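PDB 6NPS: AxyAgu115A, which probably removes glucuronic acid side groups from xylans such as arabinoglucuronoxylan, acting as a family GH115 alpha-glucuronidase. Local coordinates for residues A[429-434]-A[820-824]; A[797-801]-A[826-830]; A[19-23]-A[39-43]. The protein carries 3 engineered substitutions. All blocks are in the same frame, centred on the assembly; numbering follows the deposited sequence.

How the interactions relate
From the N terminus, interaction 3 closes first: a loop of fewer than twenty residues returns helix 30-47 to strand 20-23 in a local beta-alpha-beta unit. It stands apart in series, its centre about 42 Å from that of interaction 1 and 52 Å from that of interaction 2. Interaction 1 opens much later, on helix 428-440, and spans nearly four hundred residues to reach 820-824, tying the barrel-family region to the C-terminal domain. Before it closes, interaction 2 opens at 797-801; it ends at 826-830, so the two cross. They meet on neighbouring antiparallel strands, where Leu820 N lies 2.9 Å from Ala829 O, a probable hydrogen bond.

Interaction 1: A[429-434]-A[820-824]; sequences PKIWEQ and LDGYG
Tyr823 and Glu433 join two domains here: a type II beta turn, Leu820 to Tyr823, leading on from strand 814-821 in the C-terminal domain, docks on helix 428-440 of the TIM-barrel-clan region. Gly822, with its positive phi, occupies the third position of that turn. The path of Glu433 shows how one acidic side chain can serve both packing and polar contact. Its CB lies 3.6 Å from Tyr823 CE2, oblique to the ring. CG, placed anti to the backbone N (chi1 -175°), continues beside the phenol and also meets Leu820 CD1 at 4.0 Å. The chain then bends, turning the carboxylate almost perpendicular to the ring, with 87° between the planes. At the tip, Tyr823 OH donates to Glu433 OE1 over 2.7 Å, coming from above the carboxylate plane, while Gln434 NE2 donates to the same oxygen from the opposite face. Glu433 OE2 forms a salt bridge with Lys831, so the buried acid is held at both oxygens, which probably stabilises its charge. Lys430 passes the phenol obliquely, its CD 3.5 Å from Tyr823 OH, and its NZ is taken up by Gln867 and Asn389. On the far flank Leu820 CD2 meets Trp432 CZ3 at 3.9 Å. Along the CD2-CE2 edge of the ring, near its plane, Pro429 O lies 3.7 Å from Tyr823 CE2.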
loop_
_atom_site.group_PDB
_atom_site.type_symbol
_atom_site.label_atom_id
_atom_site.label_comp_id
_atom_site.label_asym_id
_atom_site.label_seq_id
_atom_site.Cartn_x
_atom_site.Cartn_y
_atom_site.Cartn_z
ATOM N N PRO A 429 -12.295 -26.135 -22.665
ATOM C CA PRO A 429 -13.272 -26.780 -21.767
ATOM C C PRO A 429 -14.415 -25.895 -21.366
ATOM O O PRO A 429 -15.555 -26.367 -21.246
ATOM C CB PRO A 429 -12.411 -27.161 -20.538
ATOM C CG PRO A 429 -11.061 -27.445 -21.151
ATOM C CD PRO A 429 -10.898 -26.383 -22.219
ATOM N N LYS A 430 -14.134 -24.613 -21.118
ATOM C CA LYS A 430 -15.181 -23.669 -20.779
ATOM C C LYS A 430 -16.100 -23.410 -21.972
ATOM O O LYS A 430 -17.336 -23.385 -21.833
ATOM C CB LYS A 430 -14.539 -22.369 -20.309
ATOM C CG LYS A 430 -15.498 -21.184 -20.125
ATOM C CD LYS A 430 -16.257 -21.270 -18.840
ATOM C CE LYS A 430 -17.085 -19.982 -18.602
ATOM N NZ LYS A 430 -16.350 -18.910 -17.870
ATOM N N ILE A 431 -15.513 -23.199 -23.148
ATOM C CA ILE A 431 -16.328 -22.997 -24.355
ATOM C C ILE A 431 -17.227 -24.192 -24.592
ATOM O O ILE A 431 -18.410 -24.037 -24.942
ATOM C CB ILE A 431 -15.443 -22.727 -25.588
ATOM C CG1 ILE A 431 -14.615 -21.467 -25.380
ATOM C CG2 ILE A 431 -16.296 -22.529 -26.850
ATOM C CD1 ILE A 431 -13.473 -21.345 -26.417
ATOM N N TRP A 432 -16.665 -25.415 -24.467
ATOM C CA TRP A 432 -17.470 -26.614 -24.669
ATOM C C TRP A 432 -18.626 -26.653 -23.677
ATOM O O TRP A 432 -19.775 -26.907 -24.056
ATOM C CB TRP A 432 -16.601 -27.878 -24.554
ATOM C CG TRP A 432 -17.374 -29.146 -24.676
ATOM C CD1 TRP A 432 -17.568 -29.869 -25.817
ATOM C CD2 TRP A 432 -18.086 -29.832 -23.639
ATOM N NE1 TRP A 432 -18.343 -30.956 -25.558
ATOM C CE2 TRP A 432 -18.664 -30.973 -24.225
ATOM C CE3 TRP A 432 -18.276 -29.605 -22.273
ATOM C CZ2 TRP A 432 -19.439 -31.876 -23.497
ATOM C CZ3 TRP A 432 -19.049 -30.510 -21.552
ATOM C CH2 TRP A 432 -19.604 -31.631 -22.160
ATOM N N GLU A 433 -18.344 -26.379 -22.395
ATOM C CA GLU A 433 -19.387 -26.488 -21.380
ATOM C C GLU A 433 -20.505 -25.474 -21.627
ATOM O O GLU A 433 -21.687 -25.784 -21.474
ATOM C CB GLU A 433 -18.781 -26.290 -19.988
ATOM C CG GLU A 433 -19.756 -26.511 -18.839
ATOM C CD GLU A 433 -20.251 -25.187 -18.250
ATOM O OE1 GLU A 433 -19.567 -24.153 -18.457
ATOM O OE2 GLU A 433 -21.310 -25.180 -17.577
ATOM N N GLN A 434 -20.146 -24.244 -21.933
ATOM C CA GLN A 434 -21.176 -23.226 -22.130
ATOM C C GLN A 434 -21.945 -23.467 -23.431
ATOM O O GLN A 434 -23.185 -23.416 -23.459
ATOM C CB GLN A 434 -20.531 -21.837 -22.127
ATOM C CG GLN A 434 -19.915 -21.429 -20.804
ATOM C CD GLN A 434 -20.968 -21.232 -19.739
ATOM O OE1 GLN A 434 -21.832 -20.387 -19.860
ATOM N NE2 GLN A 434 -20.904 -22.036 -18.684
ATOM N N LEU A 820 -15.539 -32.861 -15.291
ATOM C CA LEU A 820 -15.026 -32.135 -16.446
ATOM C C LEU A 820 -13.523 -31.972 -16.237
ATOM O O LEU A 820 -13.094 -31.137 -15.442
ATOM C CB LEU A 820 -15.725 -30.784 -16.582
ATOM C CG LEU A 820 -17.242 -30.843 -16.839
ATOM C CD1 LEU A 820 -17.907 -29.427 -16.840
ATOM C CD2 LEU A 820 -17.466 -31.484 -18.169
ATOM N N ASP A 821 -12.729 -32.776 -16.950
ATOM C CA ASP A 821 -11.277 -32.756 -16.794
ATOM C C ASP A 821 -10.728 -31.383 -17.133
ATOM O O ASP A 821 -11.149 -30.759 -18.109
ATOM C CB ASP A 821 -10.614 -33.788 -17.708
ATOM C CG ASP A 821 -11.097 -35.217 -17.446
ATOM O OD1 ASP A 821 -11.603 -35.494 -16.333
ATOM O OD2 ASP A 821 -10.952 -36.063 -18.364
ATOM N N GLY A 822 -9.802 -30.899 -16.301
ATOM C CA GLY A 822 -9.117 -29.638 -16.578
ATOM C C GLY A 822 -9.975 -28.399 -16.482
ATOM O O GLY A 822 -9.491 -27.307 -16.778
ATOM N N TYR A 823 -11.221 -28.521 -16.049
ATOM C CA TYR A 823 -12.114 -27.375 -16.020
ATOM C C TYR A 823 -11.757 -26.452 -14.854
ATOM O O TYR A 823 -11.197 -26.886 -13.840
ATOM C CB TYR A 823 -13.560 -27.868 -15.922
ATOM C CG TYR A 823 -14.598 -26.822 -16.198
ATOM C CD1 TYR A 823 -15.004 -25.974 -15.194
ATOM C CD2 TYR A 823 -15.182 -26.676 -17.464
ATOM C CE1 TYR A 823 -15.927 -25.021 -15.412
ATOM C CE2 TYR A 823 -16.139 -25.692 -17.689
ATOM C CZ TYR A 823 -16.503 -24.874 -16.653
ATOM O OH TYR A 823 -17.442 -23.877 -16.804
ATOM N N GLY A 824 -12.004 -25.149 -15.036
ATOM C CA GLY A 824 -11.924 -24.226 -13.915
ATOM C C GLY A 824 -10.521 -23.732 -13.581
ATOM O O GLY A 824 -9.572 -23.826 -14.369
#

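Interaction 2: A[797-801]-A[826-830]; sequences EAEHF and TLSAI
Two torsions bring Glu799 and Ser828 together: Glu799 departs from the staggered positions at chi1 (143°) and runs extended beyond CG, while Ser828 OG sits between its own backbone N and carbonyl carbon (chi1 67°), facing the acid. Glu799 belongs to a type I beta turn, Glu797 to His800, that links two strands of the C-terminal domain, assigned to the galactose-binding-like clan; Ser828 lies on the 826-830 segment, which runs into strand 828-833. Ser828 OG donates to Glu799 OE1 over 2.7 Å, on the anti side and 19° out of the carboxylate plane. The bond is one side of a closed polar ring, because Glu799 N donates to a water that in turn donates to Ser828 OG at 2.6 Å. The hydroxyl thus meets one residue twice, directly at its carboxylate and through water at its backbone N. With an alanine here in place of Glu799, the Ser828 hydroxyl would lose its carboxylate acceptor and is likely to be freer to turn. A second water, hydrogen-bonded to Glu797 OE1 and Ser828 N, repeats the bridging principle nearby. Between the acids, Leu827 CD2 packs 3.8 Å from Glu799 OE1 and at the same separation from His800 CE1, while His800 ND1 is bonded to Glu962. The other flank is apolar: Ile830 CG1 lies 4.1 Å from Ala798 CB, and Ile830 CG2 comes up at the edge of the Phe801 ring, near its plane, 4.2 Å from CE1.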
loop_
_atom_site.group_PDB
_atom_site.type_symbol
_atom_site.label_atom_id
_atom_site.label_comp_id
_atom_site.label_asym_id
_atom_site.label_seq_id
_atom_site.Cartn_x
_atom_site.Cartn_y
_atom_site.Cartn_z
ATOM N N GLU A 797 -10.758 -31.028 -3.619
ATOM C CA GLU A 797 -11.121 -30.835 -5.018
ATOM C C GLU A 797 -12.386 -31.645 -5.287
ATOM O O GLU A 797 -12.536 -32.776 -4.809
ATOM C CB GLU A 797 -9.992 -31.220 -5.970
ATOM C CG GLU A 797 -8.636 -30.648 -5.578
ATOM C CD GLU A 797 -8.282 -29.287 -6.201
ATOM O OE1 GLU A 797 -9.170 -28.499 -6.605
ATOM O OE2 GLU A 797 -7.065 -29.007 -6.279
ATOM N N ALA A 798 -13.331 -31.021 -5.994
ATOM C CA ALA A 798 -14.679 -31.559 -6.082
ATOM C C ALA A 798 -14.694 -32.946 -6.718
ATOM O O ALA A 798 -15.602 -33.742 -6.460
ATOM C CB ALA A 798 -15.565 -30.561 -6.870
ATOM N N GLU A 799 -13.712 -33.247 -7.558
ATOM C CA GLU A 799 -13.632 -34.565 -8.173
ATOM C C GLU A 799 -13.333 -35.684 -7.165
ATOM O O GLU A 799 -13.604 -36.854 -7.463
ATOM C CB GLU A 799 -12.583 -34.495 -9.284
ATOM C CG GLU A 799 -11.731 -35.685 -9.471
ATOM C CD GLU A 799 -10.534 -35.431 -10.368
ATOM O OE1 GLU A 799 -10.583 -34.521 -11.227
ATOM O OE2 GLU A 799 -9.553 -36.198 -10.234
ATOM N N HIS A 800 -12.867 -35.357 -5.960
ATOM C CA HIS A 800 -12.510 -36.394 -4.967
ATOM C C HIS A 800 -13.658 -36.750 -4.016
ATOM O O HIS A 800 -13.483 -36.901 -2.801
ATOM C CB HIS A 800 -11.262 -35.957 -4.202
ATOM C CG HIS A 800 -10.053 -35.911 -5.073
ATOM N ND1 HIS A 800 -9.092 -34.931 -4.982
ATOM C CD2 HIS A 800 -9.679 -36.709 -6.102
ATOM C CE1 HIS A 800 -8.173 -35.125 -5.912
ATOM N NE2 HIS A 800 -8.506 -36.199 -6.604
ATOM N N PHE A 801 -14.848 -36.960 -4.580
ATOM C CA PHE A 801 -15.941 -37.518 -3.809
ATOM C C PHE A 801 -15.715 -39.001 -3.565
ATOM O O PHE A 801 -15.064 -39.694 -4.352
ATOM C CB PHE A 801 -17.267 -37.318 -4.523
ATOM C CG PHE A 801 -17.246 -37.719 -5.953
ATOM C CD1 PHE A 801 -17.044 -36.771 -6.935
ATOM C CD2 PHE A 801 -17.449 -39.034 -6.321
ATOM C CE1 PHE A 801 -17.044 -37.120 -8.274
ATOM C CE2 PHE A 801 -17.438 -39.399 -7.665
ATOM C CZ PHE A 801 -17.248 -38.416 -8.646
ATOM N N THR A 826 -8.559 -24.698 -10.972
ATOM C CA THR A 826 -7.614 -25.675 -10.437
ATOM C C THR A 826 -7.828 -27.039 -11.109
ATOM O O THR A 826 -7.815 -27.122 -12.345
ATOM C CB THR A 826 -7.698 -25.712 -8.891
ATOM O OG1 THR A 826 -9.016 -26.073 -8.448
ATOM C CG2 THR A 826 -7.351 -24.305 -8.284
ATOM N N LEU A 827 -8.040 -28.107 -10.344
ATOM C CA LEU A 827 -7.953 -29.447 -10.928
ATOM C C LEU A 827 -9.053 -29.674 -11.967
ATOM O O LEU A 827 -8.783 -30.012 -13.118
ATOM C CB LEU A 827 -8.003 -30.499 -9.814
ATOM C CG LEU A 827 -7.836 -31.971 -10.226
ATOM C CD1 LEU A 827 -6.504 -32.226 -10.985
ATOM C CD2 LEU A 827 -7.980 -32.877 -9.002
ATOM N N SER A 828 -10.295 -29.473 -11.590
ATOM C CA SER A 828 -11.402 -29.860 -12.467
ATOM C C SER A 828 -12.681 -29.392 -11.796
ATOM O O SER A 828 -12.649 -28.655 -10.802
ATOM C CB SER A 828 -11.419 -31.375 -12.734
ATOM O OG SER A 828 -11.721 -32.093 -11.542
ATOM N N ALA A 829 -13.814 -29.839 -12.323
ATOM C CA ALA A 829 -15.079 -29.423 -11.757
ATOM C C ALA A 829 -16.047 -30.567 -11.963
ATOM O O ALA A 829 -15.818 -31.441 -12.794
ATOM C CB ALA A 829 -15.632 -28.138 -12.436
ATOM N N ILE A 830 -17.140 -30.543 -11.222
ATOM C CA ILE A 830 -18.188 -31.535 -11.434
ATOM C C ILE A 830 -19.451 -30.779 -11.801
ATOM O O ILE A 830 -19.668 -29.652 -11.351
ATOM C CB ILE A 830 -18.415 -32.447 -10.208
ATOM C CG1 ILE A 830 -18.888 -31.632 -8.992
ATOM C CG2 ILE A 830 -17.149 -33.257 -9.861
ATOM C CD1 ILE A 830 -19.320 -32.522 -7.834
HETATM O O HOH W 1 -10.838 -28.728 -8.559
HETATM O O HOH W 2 -11.973 -31.474 -9.014
#

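Interaction 3: A[19-23]-A[39-43]; sequences GALFY and VMHDV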
loop_
_atom_site.group_PDB
_atom_site.type_symbol
_atom_site.label_atom_id
_atom_site.label_comp_id
_atom_site.label_asym_id
_atom_site.label_seq_id
_atom_site.Cartn_x
_atom_site.Cartn_y
_atom_site.Cartn_z
ATOM N N GLY A 19 -3.751 -34.322 -69.413
ATOM C CA GLY A 19 -4.756 -33.311 -69.650
ATOM C C GLY A 19 -4.966 -32.497 -68.395
ATOM O O GLY A 19 -4.240 -32.644 -67.405
ATOM N N ALA A 20 -5.969 -31.636 -68.456
ATOM C CA ALA A 20 -6.266 -30.772 -67.339
ATOM C C ALA A 20 -6.908 -31.566 -66.211
ATOM O O ALA A 20 -7.666 -32.513 -66.437
ATOM C CB ALA A 20 -7.196 -29.631 -67.780
ATOM N N LEU A 21 -6.605 -31.156 -64.983
ATOM C CA LEU A 21 -7.095 -31.865 -63.810
ATOM C C LEU A 21 -8.562 -31.551 -63.514
ATOM O O LEU A 21 -9.358 -32.460 -63.253
ATOM C CB LEU A 21 -6.238 -31.502 -62.601
ATOM C CG LEU A 21 -6.737 -32.116 -61.303
ATOM C CD1 LEU A 21 -6.632 -33.673 -61.410
ATOM C CD2 LEU A 21 -5.920 -31.558 -60.145
ATOM N N PHE A 22 -8.924 -30.267 -63.512
ATOM C CA PHE A 22 -10.255 -29.813 -63.117
ATOM C C PHE A 22 -11.087 -29.532 -64.354
ATOM O O PHE A 22 -10.582 -29.021 -65.358
ATOM C CB PHE A 22 -10.209 -28.537 -62.272
ATOM C CG PHE A 22 -9.819 -28.772 -60.842
ATOM C CD1 PHE A 22 -8.505 -28.990 -60.508
ATOM C CD2 PHE A 22 -10.776 -28.778 -59.830
ATOM C CE1 PHE A 22 -8.125 -29.187 -59.197
ATOM C CE2 PHE A 22 -10.400 -28.987 -58.498
ATOM C CZ PHE A 22 -9.072 -29.217 -58.195
ATOM N N TYR A 23 -12.369 -29.854 -64.263
ATOM C CA TYR A 23 -13.320 -29.590 -65.326
ATOM C C TYR A 23 -14.140 -28.370 -64.936
ATOM O O TYR A 23 -14.512 -28.219 -63.770
ATOM C CB TYR A 23 -14.218 -30.798 -65.536
ATOM C CG TYR A 23 -15.281 -30.581 -66.603
ATOM C CD1 TYR A 23 -14.930 -30.257 -67.903
ATOM C CD2 TYR A 23 -16.629 -30.679 -66.288
ATOM C CE1 TYR A 23 -15.900 -30.045 -68.891
ATOM C CE2 TYR A 23 -17.623 -30.485 -67.285
ATOM C CZ TYR A 23 -17.243 -30.162 -68.569
ATOM O OH TYR A 23 -18.219 -29.969 -69.520
ATOM N N VAL A 39 -8.776 -24.015 -54.420
ATOM C CA VAL A 39 -8.362 -25.391 -54.179
ATOM C C VAL A 39 -7.263 -25.817 -55.162
ATOM O O VAL A 39 -6.364 -26.592 -54.798
ATOM C CB VAL A 39 -9.606 -26.299 -54.214
ATOM C CG1 VAL A 39 -9.201 -27.747 -54.192
ATOM C CG2 VAL A 39 -10.504 -25.978 -53.008
ATOM N N MET A 40 -7.302 -25.327 -56.403
ATOM C CA MET A 40 -6.204 -25.574 -57.339
ATOM C C MET A 40 -4.909 -24.992 -56.818
ATOM O O MET A 40 -3.828 -25.562 -57.040
ATOM C CB MET A 40 -6.500 -24.986 -58.712
ATOM C CG MET A 40 -7.651 -25.682 -59.426
ATOM S SD MET A 40 -7.780 -25.277 -61.184
ATOM C CE MET A 40 -7.008 -23.652 -61.215
ATOM N N HIS A 41 -4.986 -23.848 -56.140
ATOM C CA HIS A 41 -3.769 -23.330 -55.537
ATOM C C HIS A 41 -3.296 -24.240 -54.400
ATOM O O HIS A 41 -2.096 -24.459 -54.250
ATOM C CB HIS A 41 -3.965 -21.891 -55.058
ATOM C CG HIS A 41 -2.709 -21.296 -54.527
ATOM N ND1 HIS A 41 -2.453 -21.189 -53.176
ATOM C CD2 HIS A 41 -1.587 -20.877 -55.161
ATOM C CE1 HIS A 41 -1.243 -20.684 -52.999
ATOM N NE2 HIS A 41 -0.698 -20.483 -54.188
ATOM N N ASP A 42 -4.226 -24.813 -53.621
ATOM C CA ASP A 42 -3.854 -25.800 -52.606
ATOM C C ASP A 42 -3.168 -27.021 -53.238
ATOM O O ASP A 42 -2.178 -27.534 -52.698
ATOM C CB ASP A 42 -5.089 -26.223 -51.802
ATOM C CG ASP A 42 -5.772 -25.044 -51.047
ATOM O OD1 ASP A 42 -5.224 -23.913 -51.000
ATOM O OD2 ASP A 42 -6.884 -25.257 -50.512
ATOM N N VAL A 43 -3.661 -27.484 -54.391
ATOM C CA VAL A 43 -2.995 -28.588 -55.080
ATOM C C VAL A 43 -1.553 -28.209 -55.420
ATOM O O VAL A 43 -0.620 -29.005 -55.233
ATOM C CB VAL A 43 -3.798 -28.988 -56.332
ATOM C CG1 VAL A 43 -3.022 -30.009 -57.204
ATOM C CG2 VAL A 43 -5.197 -29.535 -55.915
#
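Phe22 and Met40 carry the packing in a beta-alpha-beta crossover made of strand 20-23, helix 30-47 and the parallel strand 53-54. No hydrogen bond spans the two segments, and the contact illustrates how one aromatic ring can carry most of the packing of a helix on a strand. The tight part lies over a single face of Phe22. Met40 CG sits 3.5 Å from Phe22 CE1, offset toward the rim, and makes a CH-pi contact 22° from the ring normal. Its first torsion (chi1 -67°) leaves CG beside Met40's own backbone N, from where the thioether slides past the phenyl in the opposite direction. The sulfur follows obliquely, with Met40 SD 4.4 Å from the centroid of the Phe22 ring, a Met-aromatic contact. Met40 is the one partly exposed residue of the group; its side chain also touches Pro51 and Ala53. The looser part is the buried valine side, where separations widen. Val39 CG1 approaches Phe22 CZ obliquely at 4.3 Å, and Leu21 CD2 stands 4.4 Å from Val43 CG1. Further cover comes from strand 64-69, whose Val65 and Tyr67 touch Phe22, and from helix 120-133, which packs on Val39. At the ring edge, near its plane, Val43 CG2 stops 4.4 Å from Phe22 CE1, the same carbon that Met40 CG covers.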